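Local coordinates for protein afamin (Homo sapiens, PDB 6FAK) that carries hydrophobic molecules in body fluids, binding vitamin E and keeping lipidated Wnt proteins soluble and active, at residues I346-R351 with E382-S387. Sequence-based numbering, arbitrary orientation.
With NAG (2-acetamido-2-deoxy-beta-D-glucopyranose), chain D.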
loop_
_atom_site.group_PDB
_atom_site.type_symbol
_atom_site.label_atom_id
_atom_site.label_comp_id
_atom_site.label_asym_id
_atom_site.label_seq_id
_atom_site.Cartn_x
_atom_site.Cartn_y
_atom_site.Cartn_z
ATOM N N ILE A 346 9.797 -6.023 -9.186
ATOM C CA ILE A 346 9.260 -5.035 -10.091
ATOM C C ILE A 346 10.140 -3.780 -10.143
ATOM O O ILE A 346 10.453 -3.347 -11.239
ATOM C CB ILE A 346 7.761 -4.731 -9.823
ATOM C CG1 ILE A 346 6.900 -6.018 -9.830
ATOM C CG2 ILE A 346 7.220 -3.755 -10.846
ATOM C CD1 ILE A 346 6.985 -6.882 -11.080
ATOM N N PRO A 347 10.582 -3.221 -8.985
ATOM C CA PRO A 347 11.505 -2.067 -9.029
ATOM C C PRO A 347 12.853 -2.356 -9.752
ATOM O O PRO A 347 13.335 -1.518 -10.509
ATOM C CB PRO A 347 11.717 -1.711 -7.538
ATOM C CG PRO A 347 10.591 -2.300 -6.823
ATOM C CD PRO A 347 10.066 -3.463 -7.627
ATOM N N GLU A 348 13.383 -3.590 -9.577
ATOM C CA GLU A 348 14.592 -4.002 -10.258
ATOM C C GLU A 348 14.353 -4.027 -11.782
ATOM O O GLU A 348 15.159 -3.548 -12.512
ATOM C CB GLU A 348 15.141 -5.352 -9.772
ATOM C CG GLU A 348 16.518 -5.673 -10.416
ATOM C CD GLU A 348 17.632 -4.679 -10.016
ATOM O OE1 GLU A 348 17.561 -4.075 -8.915
ATOM O OE2 GLU A 348 18.621 -4.541 -10.776
ATOM N N LEU A 349 13.232 -4.568 -12.225
ATOM C CA LEU A 349 12.932 -4.573 -13.668
ATOM C C LEU A 349 12.832 -3.152 -14.228
ATOM O O LEU A 349 13.317 -2.899 -15.281
ATOM C CB LEU A 349 11.656 -5.307 -13.949
ATOM C CG LEU A 349 11.722 -6.804 -13.660
ATOM C CD1 LEU A 349 10.343 -7.391 -13.604
ATOM C CD2 LEU A 349 12.590 -7.521 -14.674
ATOM N N LEU A 350 12.195 -2.243 -13.487
ATOM C CA LEU A 350 12.084 -0.866 -13.949
ATOM C C LEU A 350 13.410 -0.131 -13.936
ATOM O O LEU A 350 13.616 0.704 -14.792
ATOM C CB LEU A 350 11.052 -0.084 -13.124
ATOM C CG LEU A 350 9.682 -0.787 -13.143
ATOM C CD1 LEU A 350 8.755 -0.050 -12.179
ATOM C CD2 LEU A 350 9.103 -0.871 -14.525
ATOM N N ARG A 351 14.309 -0.419 -12.966
ATOM C CA ARG A 351 15.647 0.109 -13.017
ATOM C C ARG A 351 16.399 -0.350 -14.311
ATOM O O ARG A 351 17.058 0.460 -14.970
ATOM C CB ARG A 351 16.458 -0.239 -11.742
ATOM C CG ARG A 351 15.957 0.516 -10.508
ATOM C CD ARG A 351 16.897 0.282 -9.353
ATOM N NE ARG A 351 16.716 -1.029 -8.754
ATOM C CZ ARG A 351 15.902 -1.355 -7.757
ATOM N NH1 ARG A 351 15.038 -0.483 -7.269
ATOM N NH2 ARG A 351 15.915 -2.583 -7.276
ATOM N N GLU A 382 25.618 -5.735 -13.363
ATOM C CA GLU A 382 26.191 -4.929 -12.258
ATOM C C GLU A 382 25.116 -4.295 -11.355
ATOM O O GLU A 382 25.186 -4.368 -10.090
ATOM C CB GLU A 382 27.153 -3.871 -12.814
ATOM C CG GLU A 382 27.625 -2.821 -11.820
ATOM C CD GLU A 382 28.586 -1.836 -12.447
ATOM O OE1 GLU A 382 28.278 -0.627 -12.368
ATOM O OE2 GLU A 382 29.622 -2.256 -13.040
ATOM N N THR A 383 24.084 -3.712 -11.965
ATOM C CA THR A 383 23.073 -3.066 -11.140
ATOM C C THR A 383 22.319 -4.100 -10.298
ATOM O O THR A 383 22.084 -3.888 -9.125
ATOM C CB THR A 383 22.120 -2.162 -11.940
ATOM O OG1 THR A 383 21.137 -1.626 -11.057
ATOM C CG2 THR A 383 21.415 -2.891 -12.987
ATOM N N THR A 384 22.013 -5.252 -10.882
ATOM C CA THR A 384 21.285 -6.289 -10.164
ATOM C C THR A 384 22.123 -6.931 -9.032
ATOM O O THR A 384 21.601 -7.217 -7.941
ATOM C CB THR A 384 20.777 -7.329 -11.133
ATOM O OG1 THR A 384 19.952 -6.669 -12.105
ATOM C CG2 THR A 384 19.967 -8.385 -10.396
ATOM N N GLU A 385 23.410 -7.164 -9.297
ATOM C CA GLU A 385 24.317 -7.628 -8.250
ATOM C C GLU A 385 24.362 -6.708 -7.074
ATOM O O GLU A 385 24.405 -7.180 -5.966
ATOM C CB GLU A 385 25.744 -7.781 -8.794
ATOM C CG GLU A 385 25.915 -9.012 -9.640
ATOM C CD GLU A 385 25.968 -10.286 -8.825
ATOM O OE1 GLU A 385 26.367 -10.224 -7.644
ATOM O OE2 GLU A 385 25.643 -11.347 -9.402
ATOM N N LYS A 386 24.424 -5.395 -7.301
ATOM C CA LYS A 386 24.384 -4.428 -6.219
ATOM C C LYS A 386 23.099 -4.557 -5.410
ATOM O O LYS A 386 23.142 -4.550 -4.193
ATOM C CB LYS A 386 24.550 -2.990 -6.717
ATOM C CG LYS A 386 25.961 -2.685 -7.220
ATOM C CD LYS A 386 26.089 -1.341 -7.931
ATOM C CE LYS A 386 27.492 -1.158 -8.500
ATOM N NZ LYS A 386 27.979 0.237 -8.363
ATOM N N SER A 387 21.951 -4.682 -6.085
ATOM C CA SER A 387 20.667 -4.762 -5.369
ATOM C C SER A 387 20.630 -6.044 -4.562
ATOM O O SER A 387 20.249 -6.047 -3.396
ATOM C CB SER A 387 19.476 -4.712 -6.343
ATOM O OG SER A 387 19.556 -3.543 -7.136
HETATM C C1 NAG D . 26.101 -11.806 -13.374
HETATM C C2 NAG D . 25.033 -12.704 -12.748
HETATM C C3 NAG D . 25.641 -13.945 -12.108
HETATM C C4 NAG D . 26.633 -14.628 -13.039
HETATM C C5 NAG D . 27.632 -13.616 -13.597
HETATM C C6 NAG D . 28.621 -14.269 -14.562
HETATM C C7 NAG D . 23.080 -11.471 -11.979
HETATM C C8 NAG D . 22.439 -10.751 -10.833
HETATM N N2 NAG D . 24.288 -11.974 -11.738
HETATM O O3 NAG D . 24.595 -14.858 -11.765
HETATM O O4 NAG D . 27.324 -15.653 -12.316
HETATM O O5 NAG D . 26.923 -12.566 -14.265
HETATM O O6 NAG D . 27.942 -14.723 -15.740
HETATM O O7 NAG D . 22.526 -11.583 -13.059
#
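E348 of helix 346-363 reaches T384 and S387 of helix 376-417, one carboxylate oxygen for each hydroxyl. Its CG lies anti to the backbone N (chi1 -174°), and a bend at chi2 (64°) lines up its two oxygens along helix 376-417, OE2 by T384 and OE1 by S387. S387 OG donates to E348 OE1 at 2.7 Å, on the syn side and somewhat out of the carboxylate plane. T384 OG1 lies 2.8 Å from E348 OE2 and is also hydrogen-bonded to F380 O, one turn earlier. T383 sits beside OE2 at van der Waals distance.

R351, one turn along, holds the carboxylate from its own helix. The R351 chain bends at chi3, and its guanidinium meets the acid side-on with two nitrogens. NH2 lies 2.8 Å from E348 OE1 in a salt bridge, and NE lies 3.2 Å from the same atom. OE1 thus takes three donors, which fixes the carboxylate and would probably favour its charged form. R351 NH2 also pairs with D451, and NH1 with A483 O. With an alanine for E348, S387 OG would probably lose its acceptor, T384 OG1 a partner across the contact, and R351 one carboxylate, though D451 remains.

E385 points away from the contact and accepts at OE2 from NAG N2 at 2.8 Å; T384 CG2 packs against the acetyl methyl of this NAG.

The helices run roughly antiparallel, 10.6 Å apart at these segments. This is polar helix-helix packing in the all-helical serum albumin fold, joining helix 346-363 of the second albumin repeat to the helix 376-417 that leads into the third.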